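Local coordinates for hypothetical UPF0271 protein TTHB195 (Thermus thermophilus, PDB 2DFA), which probably cleaves 5-oxoproline to L-glutamate at the expense of ATP, as subunit A of a complex with two partner proteins, at residues M1-A9 / V215-H223; E190-L201 / A235-V245. All coordinates share one frame; numbering follows the deposited sequence.

How the interactions relate
From the N terminus, strand 2-9 lies in the middle of a parallel sheet. Interaction 1 is made when the chain returns as strand 219-222 and pairs with the middle of strand 2-9, closing a loop of some two hundred residues and joining the N-terminal strand to a strand late in the chain. Interaction 2 closes a shorter loop, packing helix 189-201 on helix 229-241 and the turn after it. The segments alternate along the chain (1-9, 190-201, 215-223, 235-245), so the two closures cross instead of nesting. They also touch in space: L5 and V3 of interaction 1 meet L240 of interaction 2. The result is one layered unit, paired strands within and paired helices outside.

Interaction 1: residues M1-A9 / V215-H223; sequences MKVDLNADA and VRADTLCIH
T219 stands beside D4 on adjacent parallel strands, and its hydroxyl OG1 donates to D4 OD1 (2.6 Å) on the anti lone pair. The same hydroxyl accepts from N6, whose side chain can be followed outward. N6 CB lies 3.7 Å from T219 OG1; chi1 of 85° turns N6 CG toward the threonine, and it too is 3.7 Å from T219 OG1. The two side chains cross at about a right angle. At the tip, ND2 gives T219 OG1 a straight bond (2.8 Å, 169°) within the amide plane and makes a second bond to E163, while OD1 accepts from N32 and K109. A hydroxyl and an amide that each donate and accept suit this buried polar face.

In parallel register, D4 O takes the L220 amide, L220 O the N6 amide, and N6 O the I222 amide (I222 N to N6 O, 2.9 Å). On the other face branched aliphatics fill space: L5 CD2 meets L220 CD1 at 3.8 Å, while L5 CD1 presses tightly on I222 CG1 (3.3 Å).

Helix 189-201 covers L220 and helix 229-241 covers L5 and I222; strands 30-34 and 160-164 flank the pair, consistent with the irregular β/α-barrel-like fold expected for this family.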
loop_
_atom_site.group_PDB
_atom_site.type_symbol
_atom_site.label_atom_id
_atom_site.label_comp_id
_atom_site.label_asym_id
_atom_site.label_seq_id
_atom_site.Cartn_x
_atom_site.Cartn_y
_atom_site.Cartn_z
ATOM N N MET A 1 21.469 -12.201 -39.573
ATOM C CA MET A 1 20.110 -11.856 -39.061
ATOM C C MET A 1 20.209 -11.399 -37.606
ATOM O O MET A 1 21.161 -11.749 -36.903
ATOM C CB MET A 1 19.188 -13.072 -39.174
ATOM C CG MET A 1 17.727 -12.777 -38.878
ATOM S SD MET A 1 16.654 -14.161 -39.308
ATOM C CE MET A 1 16.233 -13.750 -41.010
ATOM N N LYS A 2 19.228 -10.622 -37.153
ATOM C CA LYS A 2 19.244 -10.116 -35.782
ATOM C C LYS A 2 17.947 -10.368 -35.018
ATOM O O LYS A 2 16.885 -10.563 -35.606
ATOM C CB LYS A 2 19.546 -8.615 -35.786
ATOM C CG LYS A 2 18.389 -7.743 -36.238
ATOM C CD LYS A 2 18.834 -6.302 -36.437
ATOM C CE LYS A 2 17.646 -5.355 -36.560
ATOM N NZ LYS A 2 16.943 -5.166 -35.252
ATOM N N VAL A 3 18.047 -10.365 -33.695
ATOM C CA VAL A 3 16.885 -10.582 -32.847
ATOM C C VAL A 3 17.123 -9.944 -31.488
ATOM O O VAL A 3 18.264 -9.798 -31.045
ATOM C CB VAL A 3 16.598 -12.093 -32.655
ATOM C CG1 VAL A 3 17.701 -12.738 -31.846
ATOM C CG2 VAL A 3 15.246 -12.292 -31.967
ATOM N N ASP A 4 16.040 -9.561 -30.827
ATOM C CA ASP A 4 16.148 -8.955 -29.515
ATOM C C ASP A 4 15.855 -9.991 -28.435
ATOM O O ASP A 4 14.963 -10.826 -28.583
ATOM C CB ASP A 4 15.173 -7.777 -29.397
ATOM C CG ASP A 4 15.100 -7.214 -27.986
ATOM O OD1 ASP A 4 14.336 -7.762 -27.159
ATOM O OD2 ASP A 4 15.816 -6.236 -27.699
ATOM N N LEU A 5 16.637 -9.946 -27.366
ATOM C CA LEU A 5 16.460 -10.838 -26.232
ATOM C C LEU A 5 15.985 -9.950 -25.091
ATOM O O LEU A 5 16.688 -9.018 -24.700
ATOM C CB LEU A 5 17.790 -11.497 -25.855
ATOM C CG LEU A 5 17.982 -12.968 -26.238
ATOM C CD1 LEU A 5 17.109 -13.842 -25.350
ATOM C CD2 LEU A 5 17.638 -13.171 -27.703
ATOM N N ASN A 6 14.794 -10.226 -24.562
ATOM C CA ASN A 6 14.269 -9.411 -23.476
ATOM C C ASN A 6 13.981 -10.217 -22.215
ATOM O O ASN A 6 13.693 -11.414 -22.269
ATOM C CB ASN A 6 12.999 -8.677 -23.929
ATOM C CG ASN A 6 11.740 -9.516 -23.771
ATOM O OD1 ASN A 6 11.223 -9.681 -22.664
ATOM N ND2 ASN A 6 11.245 -10.054 -24.881
ATOM N N ALA A 7 14.083 -9.550 -21.073
ATOM C CA ALA A 7 13.821 -10.187 -19.792
ATOM C C ALA A 7 13.258 -9.143 -18.838
ATOM O O ALA A 7 13.548 -7.949 -18.964
ATOM C CB ALA A 7 15.104 -10.774 -19.225
ATOM N N ASP A 8 12.444 -9.590 -17.889
ATOM C CA ASP A 8 11.878 -8.672 -16.916
ATOM C C ASP A 8 12.982 -8.345 -15.929
ATOM O O ASP A 8 13.892 -9.156 -15.718
ATOM C CB ASP A 8 10.695 -9.310 -16.179
ATOM C CG ASP A 8 9.619 -9.805 -17.122
ATOM O OD1 ASP A 8 9.362 -9.138 -18.148
ATOM O OD2 ASP A 8 9.016 -10.860 -16.826
ATOM N N ALA A 9 12.905 -7.163 -15.326
ATOM C CA ALA A 9 13.907 -6.733 -14.359
ATOM C C ALA A 9 13.387 -5.582 -13.503
ATOM O O ALA A 9 12.290 -5.072 -13.737
ATOM C CB ALA A 9 15.172 -6.301 -15.082
ATOM N N VAL A 215 6.246 -19.050 -36.325
ATOM C CA VAL A 215 6.393 -18.021 -35.307
ATOM C C VAL A 215 7.417 -16.994 -35.762
ATOM O O VAL A 215 8.524 -17.347 -36.177
ATOM C CB VAL A 215 6.855 -18.610 -33.951
ATOM C CG1 VAL A 215 5.725 -19.394 -33.306
ATOM C CG2 VAL A 215 8.071 -19.504 -34.155
ATOM N N ARG A 216 7.039 -15.723 -35.698
ATOM C CA ARG A 216 7.943 -14.652 -36.086
ATOM C C ARG A 216 8.372 -13.993 -34.786
ATOM O O ARG A 216 7.563 -13.390 -34.083
ATOM C CB ARG A 216 7.235 -13.651 -37.003
ATOM C CG ARG A 216 8.179 -12.936 -37.966
ATOM C CD ARG A 216 8.517 -11.526 -37.511
ATOM N NE ARG A 216 7.377 -10.625 -37.662
ATOM C CZ ARG A 216 6.787 -10.354 -38.824
ATOM N NH1 ARG A 216 7.228 -10.912 -39.944
ATOM N NH2 ARG A 216 5.754 -9.522 -38.866
ATOM N N ALA A 217 9.650 -14.132 -34.463
ATOM C CA ALA A 217 10.184 -13.585 -33.230
ATOM C C ALA A 217 10.982 -12.297 -33.389
ATOM O O ALA A 217 12.165 -12.333 -33.731
ATOM C CB ALA A 217 11.041 -14.638 -32.545
ATOM N N ASP A 218 10.338 -11.158 -33.147
ATOM C CA ASP A 218 11.041 -9.883 -33.219
ATOM C C ASP A 218 11.863 -9.838 -31.938
ATOM O O ASP A 218 12.970 -9.298 -31.898
ATOM C CB ASP A 218 10.060 -8.706 -33.254
ATOM C CG ASP A 218 9.249 -8.656 -34.537
ATOM O OD1 ASP A 218 9.805 -8.993 -35.606
ATOM O OD2 ASP A 218 8.063 -8.263 -34.484
ATOM N N THR A 219 11.310 -10.436 -30.887
ATOM C CA THR A 219 11.986 -10.488 -29.602
ATOM C C THR A 219 11.708 -11.827 -28.924
ATOM O O THR A 219 10.641 -12.413 -29.101
ATOM C CB THR A 219 11.525 -9.324 -28.674
ATOM O OG1 THR A 219 12.262 -9.368 -27.446
ATOM C CG2 THR A 219 10.038 -9.435 -28.375
ATOM N N LEU A 220 12.685 -12.310 -28.168
ATOM C CA LEU A 220 12.570 -13.572 -27.446
ATOM C C LEU A 220 12.544 -13.290 -25.946
ATOM O O LEU A 220 13.468 -12.676 -25.413
ATOM C CB LEU A 220 13.765 -14.473 -27.762
ATOM C CG LEU A 220 13.954 -14.925 -29.214
ATOM C CD1 LEU A 220 15.265 -15.695 -29.339
ATOM C CD2 LEU A 220 12.780 -15.788 -29.640
ATOM N N CYS A 221 11.496 -13.749 -25.267
ATOM C CA CYS A 221 11.375 -13.529 -23.829
ATOM C C CYS A 221 12.097 -14.586 -23.007
ATOM O O CYS A 221 11.997 -15.779 -23.287
ATOM C CB CYS A 221 9.904 -13.500 -23.412
ATOM S SG CYS A 221 9.647 -13.317 -21.620
ATOM N N ILE A 222 12.820 -14.135 -21.988
ATOM C CA ILE A 222 13.553 -15.027 -21.097
ATOM C C ILE A 222 13.022 -14.856 -19.675
ATOM O O ILE A 222 12.838 -13.731 -19.210
ATOM C CB ILE A 222 15.059 -14.704 -21.086
ATOM C CG1 ILE A 222 15.613 -14.736 -22.512
ATOM C CG2 ILE A 222 15.795 -15.695 -20.196
ATOM C CD1 ILE A 222 15.342 -16.033 -23.255
ATOM N N HIS A 223 12.774 -15.971 -18.994
ATOM C CA HIS A 223 12.266 -15.942 -17.623
ATOM C C HIS A 223 13.076 -15.002 -16.736
ATOM O O HIS A 223 12.515 -14.203 -15.984
ATOM C CB HIS A 223 12.287 -17.352 -17.025
ATOM C CG HIS A 223 10.966 -18.056 -17.089
ATOM N ND1 HIS A 223 10.230 -18.159 -18.250
ATOM C CD2 HIS A 223 10.253 -18.695 -16.133
ATOM C CE1 HIS A 223 9.119 -18.831 -18.006
ATOM N NE2 HIS A 223 9.108 -19.169 -16.729
#

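Interaction 2: residues E190-L201 / A235-V245; sequences EEAARRALRMVL and AVREALEQAGV
Helices 190-201 and 235-241 run in roughly the same direction, crossing at -44° with axes 8.2 Å apart at their closest, and the backbones nearly touch where A193 CA and V236 CA are 4.2 Å apart. Alanines A193, A196 and A239 let the helices come this close, with V236 packed beside them. A193 CB rests on A239 CB at 3.7 Å, and A196 CB meets V236 CG1, a branch that stands anti to the backbone N (chi1 177°) and thereby reaches across to the facing helix.

Further along, where the helices diverge, larger residues bridge the widening interval. L197 and L240 lie side by side, pointing opposite ways, their CD2 methyls 3.7 Å apart. The other branch of L197, CD1, lies against the backbone A239 O, and CD2 is also pressed on A243 CB (3.4 Å), tighter than normal carbon contact. A serine in place of L197 would probably open a gap beside L240 and leave the A243 methyl without the leucine it packs on.

The second helix ends in a Schellman motif at G244, whose positive phi (86°) suits glycine because a side chain would jam against the preceding carbonyl. The chain thus turns V245 back inward. V245 CG1 meets V200 CG1 tip to tip at 3.9 Å, while CG2 touches L201 CD2; V200, L201 and V245 together close this end of the seam.

Below the two helices lies the parallel sheet: A196 and M199 rest on L220 of strand 219-222, V200 touches both L220 and V3, and L240 reaches V3 and L5 of strand 2-9 and V247 of strand 246-247.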
loop_
_atom_site.group_PDB
_atom_site.type_symbol
_atom_site.label_atom_id
_atom_site.label_comp_id
_atom_site.label_asym_id
_atom_site.label_seq_id
_atom_site.Cartn_x
_atom_site.Cartn_y
_atom_site.Cartn_z
ATOM N N GLU A 190 19.679 -25.924 -22.929
ATOM C CA GLU A 190 20.148 -26.416 -24.222
ATOM C C GLU A 190 19.012 -26.495 -25.254
ATOM O O GLU A 190 19.139 -26.073 -26.393
ATOM C CB GLU A 190 20.764 -27.802 -24.011
ATOM C CG GLU A 190 21.716 -27.852 -22.814
ATOM C CD GLU A 190 22.970 -27.075 -23.135
ATOM O OE1 GLU A 190 22.860 -25.897 -23.448
ATOM O OE2 GLU A 190 24.057 -27.647 -23.017
ATOM N N GLU A 191 17.879 -27.100 -24.831
ATOM C CA GLU A 191 16.734 -27.180 -25.737
ATOM C C GLU A 191 16.146 -25.794 -26.023
ATOM O O GLU A 191 15.750 -25.469 -27.132
ATOM C CB GLU A 191 15.662 -28.079 -25.114
ATOM C CG GLU A 191 14.552 -28.424 -26.113
ATOM C CD GLU A 191 13.433 -29.166 -25.413
ATOM O OE1 GLU A 191 13.711 -30.157 -24.750
ATOM O OE2 GLU A 191 12.275 -28.779 -25.597
ATOM N N ALA A 192 16.059 -24.981 -24.957
ATOM C CA ALA A 192 15.554 -23.626 -25.132
ATOM C C ALA A 192 16.396 -22.843 -26.142
ATOM O O ALA A 192 15.897 -22.117 -26.988
ATOM C CB ALA A 192 15.595 -22.930 -23.774
ATOM N N ALA A 193 17.726 -22.976 -26.001
ATOM C CA ALA A 193 18.610 -22.348 -26.975
ATOM C C ALA A 193 18.378 -22.925 -28.375
ATOM O O ALA A 193 18.384 -22.232 -29.383
ATOM C CB ALA A 193 20.049 -22.617 -26.540
ATOM N N ARG A 194 18.217 -24.262 -28.406
ATOM C CA ARG A 194 17.898 -24.936 -29.659
ATOM C C ARG A 194 16.640 -24.344 -30.305
ATOM O O ARG A 194 16.597 -24.015 -31.484
ATOM C CB ARG A 194 17.668 -26.416 -29.341
ATOM C CG ARG A 194 17.866 -27.309 -30.566
ATOM C CD ARG A 194 17.358 -28.744 -30.344
ATOM N NE ARG A 194 17.523 -29.171 -28.951
ATOM C CZ ARG A 194 18.777 -29.310 -28.494
ATOM N NH1 ARG A 194 19.798 -29.015 -29.278
ATOM N NH2 ARG A 194 18.985 -29.806 -27.273
ATOM N N ARG A 195 15.578 -24.253 -29.483
ATOM C CA ARG A 195 14.322 -23.688 -29.967
ATOM C C ARG A 195 14.491 -22.227 -30.400
ATOM O O ARG A 195 13.960 -21.776 -31.404
ATOM C CB ARG A 195 13.295 -23.789 -28.833
ATOM C CG ARG A 195 12.932 -25.239 -28.501
ATOM C CD ARG A 195 12.166 -25.368 -27.174
ATOM N NE ARG A 195 10.884 -24.656 -27.229
ATOM C CZ ARG A 195 9.823 -25.329 -27.707
ATOM N NH1 ARG A 195 9.966 -26.579 -28.112
ATOM N NH2 ARG A 195 8.625 -24.743 -27.741
ATOM N N ALA A 196 15.242 -21.471 -29.580
ATOM C CA ALA A 196 15.466 -20.067 -29.909
ATOM C C ALA A 196 16.069 -19.896 -31.310
ATOM O O ALA A 196 15.602 -19.117 -32.128
ATOM C CB ALA A 196 16.405 -19.478 -28.857
ATOM N N LEU A 197 17.174 -20.630 -31.555
ATOM C CA LEU A 197 17.801 -20.580 -32.876
ATOM C C LEU A 197 16.777 -20.854 -33.982
ATOM O O LEU A 197 16.696 -20.165 -34.991
ATOM C CB LEU A 197 18.884 -21.668 -32.926
ATOM C CG LEU A 197 20.305 -21.137 -32.705
ATOM C CD1 LEU A 197 21.366 -22.219 -32.934
ATOM C CD2 LEU A 197 20.659 -19.987 -33.652
ATOM N N ARG A 198 16.014 -21.942 -33.773
ATOM C CA ARG A 198 15.012 -22.344 -34.752
ATOM C C ARG A 198 14.032 -21.211 -35.057
ATOM O O ARG A 198 13.716 -20.916 -36.201
ATOM C CB ARG A 198 14.261 -23.546 -34.178
ATOM C CG ARG A 198 13.362 -24.225 -35.212
ATOM C CD ARG A 198 14.076 -25.371 -35.946
ATOM N NE ARG A 198 13.383 -25.700 -37.197
ATOM C CZ ARG A 198 12.219 -26.369 -37.092
ATOM N NH1 ARG A 198 11.754 -26.677 -35.894
ATOM N NH2 ARG A 198 11.555 -26.738 -38.190
ATOM N N MET A 199 13.507 -20.601 -33.976
ATOM C CA MET A 199 12.549 -19.514 -34.154
ATOM C C MET A 199 13.138 -18.371 -34.986
ATOM O O MET A 199 12.480 -17.759 -35.814
ATOM C CB MET A 199 12.152 -18.984 -32.773
ATOM C CG MET A 199 11.521 -20.038 -31.862
ATOM S SD MET A 199 11.199 -19.385 -30.217
ATOM C CE MET A 199 9.625 -20.204 -29.931
ATOM N N VAL A 200 14.416 -18.053 -34.704
ATOM C CA VAL A 200 15.064 -16.977 -35.455
ATOM C C VAL A 200 15.398 -17.402 -36.891
ATOM O O VAL A 200 14.986 -16.789 -37.866
ATOM C CB VAL A 200 16.340 -16.567 -34.713
ATOM C CG1 VAL A 200 17.053 -15.455 -35.485
ATOM C CG2 VAL A 200 16.003 -16.065 -33.321
ATOM N N LEU A 201 16.202 -18.481 -36.994
ATOM C CA LEU A 201 16.705 -18.904 -38.303
ATOM C C LEU A 201 15.605 -19.435 -39.239
ATOM O O LEU A 201 15.676 -19.291 -40.455
ATOM C CB LEU A 201 17.760 -20.004 -38.095
ATOM C CG LEU A 201 18.999 -19.552 -37.309
ATOM C CD1 LEU A 201 20.023 -20.681 -37.150
ATOM C CD2 LEU A 201 19.745 -18.401 -37.989
ATOM N N ALA A 235 22.788 -19.665 -22.210
ATOM C CA ALA A 235 22.728 -20.679 -23.252
ATOM C C ALA A 235 22.120 -20.133 -24.540
ATOM O O ALA A 235 22.645 -20.365 -25.628
ATOM C CB ALA A 235 21.925 -21.882 -22.761
ATOM N N VAL A 236 21.018 -19.400 -24.414
ATOM C CA VAL A 236 20.347 -18.843 -25.581
ATOM C C VAL A 236 21.178 -17.810 -26.333
ATOM O O VAL A 236 21.294 -17.878 -27.557
ATOM C CB VAL A 236 18.991 -18.204 -25.198
ATOM C CG1 VAL A 236 18.354 -17.561 -26.420
ATOM C CG2 VAL A 236 18.064 -19.263 -24.623
ATOM N N ARG A 237 21.753 -16.852 -25.612
ATOM C CA ARG A 237 22.555 -15.818 -26.257
ATOM C C ARG A 237 23.761 -16.410 -26.981
ATOM O O ARG A 237 24.076 -16.019 -28.105
ATOM C CB ARG A 237 23.038 -14.789 -25.232
ATOM C CG ARG A 237 23.694 -13.572 -25.873
ATOM C CD ARG A 237 24.332 -12.657 -24.839
ATOM N NE ARG A 237 24.927 -11.474 -25.457
ATOM C CZ ARG A 237 24.231 -10.481 -26.000
ATOM N NH1 ARG A 237 22.906 -10.519 -26.002
ATOM N NH2 ARG A 237 24.859 -9.451 -26.549
ATOM N N GLU A 238 24.431 -17.355 -26.332
ATOM C CA GLU A 238 25.605 -17.989 -26.922
ATOM C C GLU A 238 25.258 -18.773 -28.184
ATOM O O GLU A 238 25.963 -18.689 -29.191
ATOM C CB GLU A 238 26.282 -18.901 -25.893
ATOM C CG GLU A 238 26.847 -18.139 -24.699
ATOM C CD GLU A 238 27.593 -19.026 -23.719
ATOM O OE1 GLU A 238 26.965 -19.930 -23.125
ATOM O OE2 GLU A 238 28.810 -18.817 -23.542
ATOM N N ALA A 239 24.167 -19.530 -28.132
ATOM C CA ALA A 239 23.741 -20.311 -29.284
ATOM C C ALA A 239 23.478 -19.383 -30.463
ATOM O O ALA A 239 23.794 -19.711 -31.606
ATOM C CB ALA A 239 22.482 -21.098 -28.943
ATOM N N LEU A 240 22.908 -18.218 -30.176
ATOM C CA LEU A 240 22.598 -17.242 -31.213
ATOM C C LEU A 240 23.847 -16.575 -31.783
ATOM O O LEU A 240 23.966 -16.402 -32.996
ATOM C CB LEU A 240 21.650 -16.171 -30.662
ATOM C CG LEU A 240 20.245 -16.631 -30.258
ATOM C CD1 LEU A 240 19.462 -15.456 -29.685
ATOM C CD2 LEU A 240 19.526 -17.207 -31.468
ATOM N N GLU A 241 24.775 -16.201 -30.907
ATOM C CA GLU A 241 26.002 -15.546 -31.344
ATOM C C GLU A 241 26.950 -16.517 -32.042
ATOM O O GLU A 241 27.591 -16.163 -33.031
ATOM C CB GLU A 241 26.704 -14.888 -30.155
ATOM C CG GLU A 241 25.874 -13.807 -29.484
ATOM C CD GLU A 241 26.633 -13.071 -28.402
ATOM O OE1 GLU A 241 27.133 -13.732 -27.467
ATOM O OE2 GLU A 241 26.724 -11.829 -28.485
ATOM N N GLN A 242 27.039 -17.740 -31.528
ATOM C CA GLN A 242 27.901 -18.744 -32.138
ATOM C C GLN A 242 27.309 -19.133 -33.487
ATOM O O GLN A 242 27.974 -19.753 -34.317
ATOM C CB GLN A 242 28.012 -19.979 -31.242
ATOM C CG GLN A 242 28.937 -19.802 -30.049
ATOM C CD GLN A 242 29.067 -21.066 -29.219
ATOM O OE1 GLN A 242 30.086 -21.756 -29.268
ATOM N NE2 GLN A 242 28.030 -21.377 -28.449
ATOM N N ALA A 243 26.050 -18.758 -33.697
ATOM C CA ALA A 243 25.350 -19.057 -34.938
ATOM C C ALA A 243 25.444 -17.885 -35.907
ATOM O O ALA A 243 25.011 -17.981 -37.053
ATOM C CB ALA A 243 23.890 -19.379 -34.649
ATOM N N GLY A 244 26.007 -16.775 -35.441
ATOM C CA GLY A 244 26.142 -15.609 -36.293
ATOM C C GLY A 244 24.913 -14.718 -36.308
ATOM O O GLY A 244 24.718 -13.936 -37.239
ATOM N N VAL A 245 24.076 -14.842 -35.283
ATOM C CA VAL A 245 22.872 -14.027 -35.173
ATOM C C VAL A 245 23.175 -12.855 -34.246
ATOM O O VAL A 245 23.699 -13.048 -33.150
ATOM C CB VAL A 245 21.693 -14.834 -34.582
ATOM C CG1 VAL A 245 20.459 -13.945 -34.463
ATOM C CG2 VAL A 245 21.397 -16.036 -35.460
#